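Protein FimX (Pseudomonas aeruginosa PAO1, PDB 3HV8) carries an EAL domain, an alpha/beta barrel that here holds C2E in a pocket shaped partly by its strands and the loops beyond them. Local coordinates at residues N50-L55 / F191-G196; S225-V230 / A237-A242; Y251-G254 / D260-F263. One frame throughout, in Å; residues are numbered along the deposited sequence. Where two conformers were deposited one is given.

Contact 1 (N50-L55 / F191-G196); sequences NYEVLL and FIKIDG. With C2E (9,9'-[(2R,3R,3aS,5S,7aR,9R,10R,10aS,12S,14aR)-3,5,10,12-tetrahydroxy-5,12-dioxidooctahydro-2H,7H-difuro[3,2-d:3',2'-j][1,3,7,9,2,8]tetraoxadiphosphacyclododecine-2,9-diyl]bis(2-amino-1,9-dihydro-6H-purin-6-one)), chain B.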
loop_
_atom_site.group_PDB
_atom_site.type_symbol
_atom_site.label_atom_id
_atom_site.label_comp_id
_atom_site.label_asym_id
_atom_site.label_seq_id
_atom_site.Cartn_x
_atom_site.Cartn_y
_atom_site.Cartn_z
ATOM N N ASN A 50 -4.479 8.944 -7.333
ATOM C CA ASN A 50 -4.023 7.981 -6.336
ATOM C C ASN A 50 -2.505 7.986 -6.208
ATOM O O ASN A 50 -1.798 7.968 -7.227
ATOM C CB ASN A 50 -4.481 6.562 -6.706
ATOM C CG ASN A 50 -6.006 6.418 -6.796
ATOM O OD1 ASN A 50 -6.557 6.182 -7.864
ATOM N ND2 ASN A 50 -6.671 6.552 -5.676
ATOM N N TYR A 51 -1.992 7.977 -4.974
ATOM C CA TYR A 51 -0.566 7.736 -4.744
ATOM C C TYR A 51 -0.362 6.719 -3.641
ATOM O O TYR A 51 -1.118 6.695 -2.651
ATOM C CB TYR A 51 0.140 9.002 -4.267
ATOM C CG TYR A 51 0.244 10.138 -5.254
ATOM C CD1 TYR A 51 1.391 10.313 -6.025
ATOM C CD2 TYR A 51 -0.776 11.062 -5.376
ATOM C CE1 TYR A 51 1.506 11.373 -6.907
ATOM C CE2 TYR A 51 -0.669 12.131 -6.248
ATOM C CZ TYR A 51 0.477 12.272 -7.013
ATOM O OH TYR A 51 0.585 13.343 -7.881
ATOM N N GLU A 52 0.664 5.895 -3.790
ATOM C CA GLU A 52 1.154 5.070 -2.695
ATOM C C GLU A 52 2.186 5.836 -1.898
ATOM O O GLU A 52 3.073 6.487 -2.465
ATOM C CB GLU A 52 1.780 3.783 -3.235
ATOM C CG GLU A 52 2.275 2.857 -2.142
ATOM C CD GLU A 52 2.931 1.614 -2.692
ATOM O OE1 GLU A 52 3.267 1.577 -3.901
ATOM O OE2 GLU A 52 3.085 0.645 -1.918
ATOM N N VAL A 53 2.058 5.764 -0.581
ATOM C CA VAL A 53 3.019 6.344 0.349
ATOM C C VAL A 53 4.120 5.317 0.676
ATOM O O VAL A 53 3.833 4.160 0.997
ATOM C CB VAL A 53 2.314 6.772 1.645
ATOM C CG1 VAL A 53 3.310 7.299 2.662
ATOM C CG2 VAL A 53 1.232 7.832 1.336
ATOM N N LEU A 54 5.372 5.741 0.557
ATOM C CA LEU A 54 6.524 4.894 0.863
ATOM C C LEU A 54 7.443 5.615 1.829
ATOM O O LEU A 54 7.718 6.813 1.669
ATOM C CB LEU A 54 7.282 4.524 -0.411
ATOM C CG LEU A 54 6.470 3.708 -1.422
ATOM C CD1 LEU A 54 7.120 3.712 -2.796
ATOM C CD2 LEU A 54 6.242 2.282 -0.940
ATOM N N LEU A 55 7.919 4.894 2.832
ATOM C CA LEU A 55 8.666 5.499 3.941
ATOM C C LEU A 55 10.182 5.438 3.773
ATOM O O LEU A 55 10.720 4.418 3.368
ATOM C CB LEU A 55 8.317 4.768 5.233
ATOM C CG LEU A 55 9.015 5.304 6.483
ATOM C CD1 LEU A 55 8.573 6.733 6.768
ATOM C CD2 LEU A 55 8.712 4.406 7.659
ATOM N N PHE A 191 -9.293 -3.215 -3.215
ATOM C CA PHE A 191 -8.206 -3.247 -4.194
ATOM C C PHE A 191 -7.322 -4.449 -3.929
ATOM O O PHE A 191 -7.054 -4.789 -2.762
ATOM C CB PHE A 191 -7.301 -2.001 -4.095
ATOM C CG PHE A 191 -8.008 -0.672 -4.308
ATOM C CD1 PHE A 191 -7.984 -0.036 -5.547
ATOM C CD2 PHE A 191 -8.605 -0.012 -3.241
ATOM C CE1 PHE A 191 -8.607 1.209 -5.718
ATOM C CE2 PHE A 191 -9.216 1.221 -3.404
ATOM C CZ PHE A 191 -9.215 1.841 -4.640
ATOM N N ILE A 192 -6.801 -5.053 -4.992
ATOM C CA ILE A 192 -5.840 -6.140 -4.852
ATOM C C ILE A 192 -4.649 -5.842 -5.742
ATOM O O ILE A 192 -4.795 -5.691 -6.978
ATOM C CB ILE A 192 -6.446 -7.505 -5.247
ATOM C CG1 ILE A 192 -7.639 -7.877 -4.351
ATOM C CG2 ILE A 192 -5.380 -8.584 -5.204
ATOM C CD1 ILE A 192 -7.248 -8.166 -2.875
ATOM N N LYS A 193 -3.473 -5.737 -5.124
ATOM C CA LYS A 193 -2.267 -5.360 -5.832
ATOM C C LYS A 193 -1.458 -6.626 -5.957
ATOM O O LYS A 193 -1.032 -7.213 -4.957
ATOM C CB LYS A 193 -1.515 -4.287 -5.057
ATOM C CG LYS A 193 -0.290 -3.730 -5.766
ATOM C CD LYS A 193 0.272 -2.565 -4.965
ATOM C CE LYS A 193 1.285 -1.822 -5.785
ATOM N NZ LYS A 193 1.921 -0.753 -4.961
ATOM N N ILE A 194 -1.271 -7.087 -7.188
ATOM C CA ILE A 194 -0.615 -8.367 -7.384
ATOM C C ILE A 194 0.902 -8.257 -7.254
ATOM O O ILE A 194 1.485 -7.186 -7.437
ATOM C CB ILE A 194 -1.018 -9.038 -8.723
ATOM C CG1 ILE A 194 -0.387 -8.319 -9.918
ATOM C CG2 ILE A 194 -2.550 -9.127 -8.846
ATOM C CD1 ILE A 194 -0.539 -9.106 -11.222
ATOM N N ASP A 195 1.535 -9.376 -6.918
ATOM C CA ASP A 195 2.975 -9.416 -6.719
ATOM C C ASP A 195 3.722 -9.078 -8.018
ATOM O O ASP A 195 3.306 -9.498 -9.106
ATOM C CB ASP A 195 3.387 -10.801 -6.242
ATOM C CG ASP A 195 4.805 -10.827 -5.734
ATOM O OD1 ASP A 195 5.034 -10.323 -4.621
ATOM O OD2 ASP A 195 5.687 -11.332 -6.459
ATOM N N GLY A 196 4.825 -8.346 -7.894
ATOM C CA GLY A 196 5.620 -7.944 -9.043
ATOM C C GLY A 196 6.195 -9.102 -9.838
ATOM O O GLY A 196 6.540 -8.948 -11.014
HETATM P P1 C2E B . 6.343 -3.079 -1.442
HETATM O O2P C2E B . 4.935 -3.716 -1.849
HETATM O O1P C2E B . 7.379 -3.983 -1.983
HETATM O "O5'" C2E B . 6.662 -1.679 -2.133
HETATM C "C5'" C2E B . 7.158 -1.704 -3.486
HETATM C "C4'" C2E B . 8.696 -1.607 -3.585
HETATM O "O4'" C2E B . 9.066 -1.565 -4.984
HETATM C "C3'" C2E B . 9.058 -0.236 -3.027
HETATM O "O3'" C2E B . 10.305 -0.327 -2.321
HETATM C "C2'" C2E B . 9.133 0.677 -4.273
HETATM O "O2'" C2E B . 10.035 1.759 -4.131
HETATM C "C1'" C2E B . 9.643 -0.312 -5.321
HETATM N N9 C2E B . 9.284 0.012 -6.694
HETATM C C8 C2E B . 8.301 0.875 -7.118
HETATM N N7 C2E B . 8.156 0.769 -8.419
HETATM C C5 C2E B . 9.053 -0.148 -8.885
HETATM C C6 C2E B . 9.353 -0.652 -10.171
HETATM O O6 C2E B . 8.733 -0.319 -11.182
HETATM N N1 C2E B . 10.342 -1.554 -10.248
HETATM C C2 C2E B . 11.030 -1.969 -9.150
HETATM N N2 C2E B . 12.024 -2.898 -9.309
HETATM N N3 C2E B . 10.761 -1.510 -7.949
HETATM C C4 C2E B . 9.783 -0.616 -7.793
HETATM P P11 C2E B . 10.386 0.401 -0.889
HETATM O O21 C2E B . 11.856 0.231 -0.352
HETATM O O11 C2E B . 9.899 1.793 -0.971
HETATM O O5A C2E B . 9.354 -0.394 0.016
HETATM C C5A C2E B . 9.586 -1.785 0.276
HETATM C C4A C2E B . 8.581 -2.316 1.294
HETATM O O4A C2E B . 8.733 -1.597 2.527
HETATM C C3A C2E B . 7.114 -2.123 0.906
HETATM O O3A C2E B . 6.610 -3.189 0.111
HETATM C C2A C2E B . 6.444 -2.213 2.279
HETATM O O2A C2E B . 6.386 -3.582 2.717
HETATM C C1A C2E B . 7.479 -1.522 3.174
HETATM N N91 C2E B . 7.110 -0.119 3.321
HETATM C C81 C2E B . 7.467 0.944 2.541
HETATM N N71 C2E B . 6.919 2.021 3.033
HETATM C C51 C2E B . 6.247 1.716 4.183
HETATM C C61 C2E B . 5.514 2.435 5.149
HETATM O O61 C2E B . 5.245 3.638 5.037
HETATM N N11 C2E B . 5.015 1.704 6.180
HETATM C C21 C2E B . 5.205 0.355 6.302
HETATM N N21 C2E B . 4.631 -0.310 7.349
HETATM N N31 C2E B . 5.859 -0.332 5.402
HETATM C C41 C2E B . 6.389 0.333 4.369
HETATM O O HOH W 1 3.187 -1.859 -2.728
#
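Glu52 and Lys193 face each other from two barrel strands that are not neighbours in the sheet, and their CA atoms lie 11.4 Å apart. Long side chains close this gap. In Glu52, CG lies anti to the backbone N (chi1 -178°) and the chain runs on extended into the interior. Lys193 is extended along its whole length, and the two chains cross at about a right angle. They meet in a buried salt bridge, Glu52 OE1 to Lys193 NZ at 2.9 Å. Gln248 bonds to both partners: its NE2 donates to Glu52 OE1 and its OE1 takes a bond from Lys193 NZ. Glu52 OE2 is held by Gln142 NE2 and by a water at 2.6 Å. That water also accepts from Lys193 NZ at 2.8 Å. It donates to C2E O2P at 2.7 Å. The ammonium group thus has three polar partners, and each carboxylate oxygen has at least two. This network should hold both groups in place. Further along strand 49-58, the Leu55 backbone N donates to C2E N71 over 3.0 Å, nearly straight at 164°. Leu54 brings its side chain alongside the ligand, with Leu54 CD2 3.7 Å from C2E O11. The strand reaches the ligand directly at one end and through the salt-bridged pair and its water further back. Sequence suggests that Glu52 is the glutamate of the family's Glu-Ala-Leu signature, here Glu-Val-Leu. An ion pair spanning the barrel interior next to the ligand fits the EAL fold, a modified TIM barrel with its pocket at the C-terminal strand ends.

Contact 2 (S225-V230 / A237-A242); sequences SIVPFV and ATLWQA. With C2E (9,9'-[(2R,3R,3aS,5S,7aR,9R,10R,10aS,12S,14aR)-3,5,10,12-tetrahydroxy-5,12-dioxidooctahydro-2H,7H-difuro[3,2-d:3',2'-j][1,3,7,9,2,8]tetraoxadiphosphacyclododecine-2,9-diyl]bis(2-amino-1,9-dihydro-6H-purin-6-one)), chain B.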
loop_
_atom_site.group_PDB
_atom_site.type_symbol
_atom_site.label_atom_id
_atom_site.label_comp_id
_atom_site.label_asym_id
_atom_site.label_seq_id
_atom_site.Cartn_x
_atom_site.Cartn_y
_atom_site.Cartn_z
ATOM N N SER A 225 -8.071 -4.489 -9.657
ATOM C CA SER A 225 -6.692 -4.945 -9.765
ATOM C C SER A 225 -5.700 -3.794 -9.915
ATOM O O SER A 225 -5.946 -2.829 -10.642
ATOM C CB SER A 225 -6.552 -5.901 -10.950
ATOM O OG SER A 225 -7.030 -5.300 -12.152
ATOM N N ILE A 226 -4.587 -3.898 -9.201
ATOM C CA ILE A 226 -3.464 -2.983 -9.390
ATOM C C ILE A 226 -2.260 -3.842 -9.747
ATOM O O ILE A 226 -1.934 -4.790 -9.035
ATOM C CB ILE A 226 -3.126 -2.192 -8.108
ATOM C CG1 ILE A 226 -4.355 -1.431 -7.595
ATOM C CG2 ILE A 226 -1.949 -1.273 -8.384
ATOM C CD1 ILE A 226 -4.171 -0.790 -6.200
ATOM N N VAL A 227 -1.604 -3.534 -10.862
ATOM C CA VAL A 227 -0.412 -4.277 -11.243
ATOM C C VAL A 227 0.797 -3.369 -11.199
ATOM O O VAL A 227 0.872 -2.380 -11.928
ATOM C CB VAL A 227 -0.537 -4.882 -12.651
ATOM C CG1 VAL A 227 0.695 -5.695 -12.976
ATOM C CG2 VAL A 227 -1.766 -5.778 -12.712
ATOM N N PRO A 228 1.747 -3.679 -10.322
ATOM C CA PRO A 228 2.915 -2.825 -10.160
ATOM C C PRO A 228 4.118 -3.315 -10.970
ATOM O O PRO A 228 4.014 -4.270 -11.750
ATOM C CB PRO A 228 3.208 -2.981 -8.665
ATOM C CG PRO A 228 2.906 -4.428 -8.419
ATOM C CD PRO A 228 1.715 -4.758 -9.317
ATOM N N PHE A 229 5.251 -2.655 -10.751
ATOM C CA PHE A 229 6.528 -3.002 -11.397
ATOM C C PHE A 229 6.495 -2.847 -12.920
ATOM O O PHE A 229 7.205 -3.549 -13.643
ATOM C CB PHE A 229 6.991 -4.410 -10.992
ATOM C CG PHE A 229 7.617 -4.472 -9.616
ATOM C CD1 PHE A 229 8.959 -4.787 -9.464
ATOM C CD2 PHE A 229 6.869 -4.204 -8.484
ATOM C CE1 PHE A 229 9.544 -4.841 -8.206
ATOM C CE2 PHE A 229 7.451 -4.256 -7.210
ATOM C CZ PHE A 229 8.787 -4.573 -7.081
ATOM N N VAL A 230 5.664 -1.933 -13.408
ATOM C CA VAL A 230 5.657 -1.642 -14.840
ATOM C C VAL A 230 6.917 -0.847 -15.178
ATOM O O VAL A 230 7.084 0.289 -14.743
ATOM C CB VAL A 230 4.388 -0.877 -15.258
ATOM C CG1 VAL A 230 4.441 -0.546 -16.765
ATOM C CG2 VAL A 230 3.144 -1.693 -14.941
ATOM N N ALA A 237 1.396 -2.193 -22.101
ATOM C CA ALA A 237 0.406 -2.602 -23.098
ATOM C C ALA A 237 -0.236 -3.960 -22.825
ATOM O O ALA A 237 -1.439 -4.135 -23.042
ATOM C CB ALA A 237 1.039 -2.581 -24.488
ATOM N N THR A 238 0.558 -4.919 -22.347
ATOM C CA THR A 238 0.050 -6.238 -22.002
ATOM C C THR A 238 -0.982 -6.146 -20.884
ATOM O O THR A 238 -2.025 -6.800 -20.926
ATOM C CB THR A 238 1.179 -7.188 -21.551
ATOM O OG1 THR A 238 2.107 -7.377 -22.629
ATOM C CG2 THR A 238 0.618 -8.539 -21.123
ATOM N N LEU A 239 -0.673 -5.320 -19.887
ATOM C CA LEU A 239 -1.543 -5.160 -18.728
ATOM C C LEU A 239 -2.828 -4.475 -19.124
ATOM O O LEU A 239 -3.908 -4.818 -18.655
ATOM C CB LEU A 239 -0.845 -4.346 -17.644
ATOM C CG LEU A 239 0.247 -5.134 -16.941
ATOM C CD1 LEU A 239 1.131 -4.235 -16.076
ATOM C CD2 LEU A 239 -0.379 -6.277 -16.143
ATOM N N TRP A 240 -2.716 -3.502 -20.020
ATOM C CA TRP A 240 -3.885 -2.792 -20.509
ATOM C C TRP A 240 -4.817 -3.749 -21.260
ATOM O O TRP A 240 -6.040 -3.701 -21.091
ATOM C CB TRP A 240 -3.445 -1.617 -21.396
ATOM C CG TRP A 240 -4.452 -0.509 -21.497
ATOM C CD1 TRP A 240 -4.426 0.685 -20.838
ATOM C CD2 TRP A 240 -5.626 -0.492 -22.315
ATOM N NE1 TRP A 240 -5.512 1.447 -21.195
ATOM C CE2 TRP A 240 -6.268 0.747 -22.099
ATOM C CE3 TRP A 240 -6.193 -1.396 -23.216
ATOM C CZ2 TRP A 240 -7.447 1.098 -22.746
ATOM C CZ3 TRP A 240 -7.368 -1.046 -23.854
ATOM C CH2 TRP A 240 -7.984 0.189 -23.615
ATOM N N GLN A 241 -4.244 -4.637 -22.072
ATOM C CA GLN A 241 -5.042 -5.613 -22.803
ATOM C C GLN A 241 -5.580 -6.721 -21.903
ATOM O O GLN A 241 -6.644 -7.282 -22.168
ATOM C CB GLN A 241 -4.231 -6.191 -23.960
ATOM C CG GLN A 241 -3.790 -5.118 -24.926
ATOM C CD GLN A 241 -4.957 -4.440 -25.632
ATOM O OE1 GLN A 241 -4.915 -3.242 -25.919
ATOM N NE2 GLN A 241 -5.999 -5.206 -25.926
ATOM N N ALA A 242 -4.848 -7.019 -20.829
ATOM C CA ALA A 242 -5.286 -8.021 -19.860
ATOM C C ALA A 242 -6.415 -7.493 -18.966
ATOM O O ALA A 242 -7.063 -8.260 -18.250
ATOM C CB ALA A 242 -4.111 -8.509 -19.025
HETATM P P1 C2E B . 6.343 -3.079 -1.442
HETATM O O2P C2E B . 4.935 -3.716 -1.849
HETATM O O1P C2E B . 7.379 -3.983 -1.983
HETATM O "O5'" C2E B . 6.662 -1.679 -2.133
HETATM C "C5'" C2E B . 7.158 -1.704 -3.486
HETATM C "C4'" C2E B . 8.696 -1.607 -3.585
HETATM O "O4'" C2E B . 9.066 -1.565 -4.984
HETATM C "C3'" C2E B . 9.058 -0.236 -3.027
HETATM O "O3'" C2E B . 10.305 -0.327 -2.321
HETATM C "C2'" C2E B . 9.133 0.677 -4.273
HETATM O "O2'" C2E B . 10.035 1.759 -4.131
HETATM C "C1'" C2E B . 9.643 -0.312 -5.321
HETATM N N9 C2E B . 9.284 0.012 -6.694
HETATM C C8 C2E B . 8.301 0.875 -7.118
HETATM N N7 C2E B . 8.156 0.769 -8.419
HETATM C C5 C2E B . 9.053 -0.148 -8.885
HETATM C C6 C2E B . 9.353 -0.652 -10.171
HETATM O O6 C2E B . 8.733 -0.319 -11.182
HETATM N N1 C2E B . 10.342 -1.554 -10.248
HETATM C C2 C2E B . 11.030 -1.969 -9.150
HETATM N N2 C2E B . 12.024 -2.898 -9.309
HETATM N N3 C2E B . 10.761 -1.510 -7.949
HETATM C C4 C2E B . 9.783 -0.616 -7.793
HETATM P P11 C2E B . 10.386 0.401 -0.889
HETATM O O21 C2E B . 11.856 0.231 -0.352
HETATM O O11 C2E B . 9.899 1.793 -0.971
HETATM O O5A C2E B . 9.354 -0.394 0.016
HETATM C C5A C2E B . 9.586 -1.785 0.276
HETATM C C4A C2E B . 8.581 -2.316 1.294
HETATM O O4A C2E B . 8.733 -1.597 2.527
HETATM C C3A C2E B . 7.114 -2.123 0.906
HETATM O O3A C2E B . 6.610 -3.189 0.111
HETATM C C2A C2E B . 6.444 -2.213 2.279
HETATM O O2A C2E B . 6.386 -3.582 2.717
HETATM C C1A C2E B . 7.479 -1.522 3.174
HETATM N N91 C2E B . 7.110 -0.119 3.321
HETATM C C81 C2E B . 7.467 0.944 2.541
HETATM N N71 C2E B . 6.919 2.021 3.033
HETATM C C51 C2E B . 6.247 1.716 4.183
HETATM C C61 C2E B . 5.514 2.435 5.149
HETATM O O61 C2E B . 5.245 3.638 5.037
HETATM N N11 C2E B . 5.015 1.704 6.180
HETATM C C21 C2E B . 5.205 0.355 6.302
HETATM N N21 C2E B . 4.631 -0.310 7.349
HETATM N N31 C2E B . 5.859 -0.332 5.402
HETATM C C41 C2E B . 6.389 0.333 4.369
#
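Within the beta-alpha-beta unit of strand 224-227, helix 233-242 and strand 246-247, Leu239 of the helix packs against Val227 and Val230. Here the helix covers the outer side of the barrel sheet. The contact is apolar and buried. Both Leu239 methyls meet Val227, and CD1 also reaches Val230. Val227 holds CG1 anti to its backbone nitrogen (chi1 -177°), which turns this methyl to the leucine fork, 3.4 Å from Leu239 CD2 and 3.5 Å from Leu239 CD1. Leu239 CD1 lies 3.4 Å from Val230 CG2, where the two side chains pass in opposite directions. These carbon pairs are tighter than usual, so the leucine is closely fitted. Leu211 of helix 205-220 and Ile247 of the next strand also pack on Leu239.

Between the two valines the chain leaves the strand and turns at Phe229, whose backbone is in the left-handed region (phi 63°, psi 29°). Its side chain leads away from the helix and into the ligand pocket. One guanine of C2E lies over one face of the ring, offset toward its rim. C2E N2 comes to 3.3 Å from Phe229 CE1.

Contact 3 (Y251-G254 / D260-F263); sequences YLQG and DYDF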
loop_
_atom_site.group_PDB
_atom_site.type_symbol
_atom_site.label_atom_id
_atom_site.label_comp_id
_atom_site.label_asym_id
_atom_site.label_seq_id
_atom_site.Cartn_x
_atom_site.Cartn_y
_atom_site.Cartn_z
ATOM N N TYR A 251 8.240 3.029 -14.931
ATOM C CA TYR A 251 7.913 3.485 -16.292
ATOM C C TYR A 251 6.935 4.664 -16.288
ATOM O O TYR A 251 7.019 5.555 -17.135
ATOM C CB TYR A 251 7.357 2.343 -17.146
ATOM C CG TYR A 251 7.375 2.620 -18.639
ATOM C CD1 TYR A 251 6.225 3.024 -19.308
ATOM C CD2 TYR A 251 8.545 2.471 -19.375
ATOM C CE1 TYR A 251 6.242 3.277 -20.677
ATOM C CE2 TYR A 251 8.573 2.722 -20.747
ATOM C CZ TYR A 251 7.418 3.121 -21.387
ATOM O OH TYR A 251 7.444 3.365 -22.749
ATOM N N LEU A 252 6.011 4.666 -15.331
ATOM C CA LEU A 252 5.056 5.756 -15.183
ATOM C C LEU A 252 5.668 6.894 -14.374
ATOM O O LEU A 252 5.740 8.035 -14.838
ATOM C CB LEU A 252 3.771 5.247 -14.521
ATOM C CG LEU A 252 3.130 4.110 -15.318
ATOM C CD1 LEU A 252 2.132 3.332 -14.481
ATOM C CD2 LEU A 252 2.472 4.666 -16.581
ATOM N N GLN A 253 6.106 6.577 -13.159
ATOM C CA GLN A 253 6.868 7.504 -12.334
ATOM C C GLN A 253 7.325 6.741 -11.107
ATOM O O GLN A 253 6.547 5.977 -10.532
ATOM C CB GLN A 253 6.057 8.725 -11.904
ATOM C CG GLN A 253 6.955 9.808 -11.286
ATOM C CD GLN A 253 6.227 10.750 -10.350
ATOM O OE1 GLN A 253 6.319 10.620 -9.126
ATOM N NE2 GLN A 253 5.489 11.693 -10.913
ATOM N N GLY A 254 8.574 6.933 -10.698
ATOM C CA GLY A 254 9.053 6.331 -9.463
ATOM C C GLY A 254 8.606 7.144 -8.260
ATOM O O GLY A 254 7.977 8.197 -8.422
ATOM N N ASP A 260 3.129 15.553 -7.769
ATOM C CA ASP A 260 2.877 16.417 -8.925
ATOM C C ASP A 260 2.770 15.654 -10.241
ATOM O O ASP A 260 3.084 16.179 -11.308
ATOM C CB ASP A 260 3.878 17.588 -9.009
ATOM C CG ASP A 260 5.313 17.166 -8.770
ATOM O OD1 ASP A 260 5.617 15.965 -8.893
ATOM O OD2 ASP A 260 6.145 18.047 -8.463
ATOM N N TYR A 261 2.297 14.416 -10.158
ATOM C CA TYR A 261 2.036 13.615 -11.341
ATOM C C TYR A 261 0.845 14.194 -12.092
ATOM O O TYR A 261 -0.141 14.617 -11.487
ATOM C CB TYR A 261 1.750 12.153 -10.962
ATOM C CG TYR A 261 1.666 11.230 -12.145
ATOM C CD1 TYR A 261 0.435 10.796 -12.634
ATOM C CD2 TYR A 261 2.824 10.802 -12.801
ATOM C CE1 TYR A 261 0.360 9.956 -13.722
ATOM C CE2 TYR A 261 2.753 9.966 -13.893
ATOM C CZ TYR A 261 1.525 9.549 -14.352
ATOM O OH TYR A 261 1.446 8.713 -15.441
ATOM N N ASP A 262 0.944 14.201 -13.415
ATOM C CA ASP A 262 -0.144 14.653 -14.262
ATOM C C ASP A 262 -1.049 13.473 -14.602
ATOM O O ASP A 262 -0.778 12.731 -15.544
ATOM C CB ASP A 262 0.428 15.276 -15.539
ATOM C CG ASP A 262 -0.617 16.008 -16.349
ATOM O OD1 ASP A 262 -1.781 16.063 -15.904
ATOM O OD2 ASP A 262 -0.269 16.527 -17.433
ATOM N N PHE A 263 -2.123 13.297 -13.832
ATOM C CA PHE A 263 -3.051 12.188 -14.062
ATOM C C PHE A 263 -3.952 12.443 -15.272
ATOM O O PHE A 263 -4.446 11.505 -15.901
ATOM C CB PHE A 263 -3.918 11.925 -12.822
ATOM C CG PHE A 263 -3.153 11.393 -11.636
ATOM C CD1 PHE A 263 -3.033 10.024 -11.418
ATOM C CD2 PHE A 263 -2.575 12.260 -10.725
ATOM C CE1 PHE A 263 -2.335 9.541 -10.328
ATOM C CE2 PHE A 263 -1.877 11.782 -9.631
ATOM C CZ PHE A 263 -1.759 10.421 -9.436
HETATM O O HOH W 2 3.761 8.712 -16.841
#
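Tyr261 meets Leu252 and Gln253 mainly through one edge of its ring, and the contacts across are of two kinds. The first is van der Waals packing. Gln253 CB lies 3.9 Å from Tyr261 CD2, and the glutamine chain slides past the tyrosine in the opposite direction. Its amide group lies by the same ring edge, with the amide and ring planes turned 63° apart. Leu252 O approaches Tyr261 CE2 at 3.7 Å, close to the ring plane. Tyr261 CG is anti to the backbone N (chi1 -172°), which carries the ring across to the 251-254 segment.

The second kind is polar and runs through one water. It donates to Leu252 O at 2.9 Å and is hydrogen-bonded to Tyr261 OH at 2.7 Å. The water ties the Tyr261 hydroxyl to the opposing backbone.

Inside 260-263 the tyrosine ring has a further support. Tyr261 CD1 stands 3.6 Å above the centre of the Phe263 ring, so the phenylalanine offers a face to the tyrosine.

The contact lies at the surface, where the chain after strand 246-247 folds back on itself. Tyr261 rests on Pro39 and Ile41 of strand 33-42, and its backbone N donates to Tyr51 OH of strand 49-58. On the other segment, Tyr251 and Leu252 pack against Leu236 of helix 233-242.

Contacts 1 and 2 are buried, while contact 3 lies at the surface. Contact 1 is polar and sits near the centre of the chain; contact 2 is wholly apolar and lies on the outer side of the barrel, between strand and helix. They share the sheet, since strands 191-194 and 224-227 are neighbours joined by backbone hydrogen bonds such as Ile226 N to Ile192 O. Both also touch C2E, at different parts of the ligand. Contact 3 relies on one ring edge and a water, and joins loops instead of strands. It touches contact 1 at Asn50 and Tyr51, and contact 2 through a bond between Val230 O and Tyr251 N.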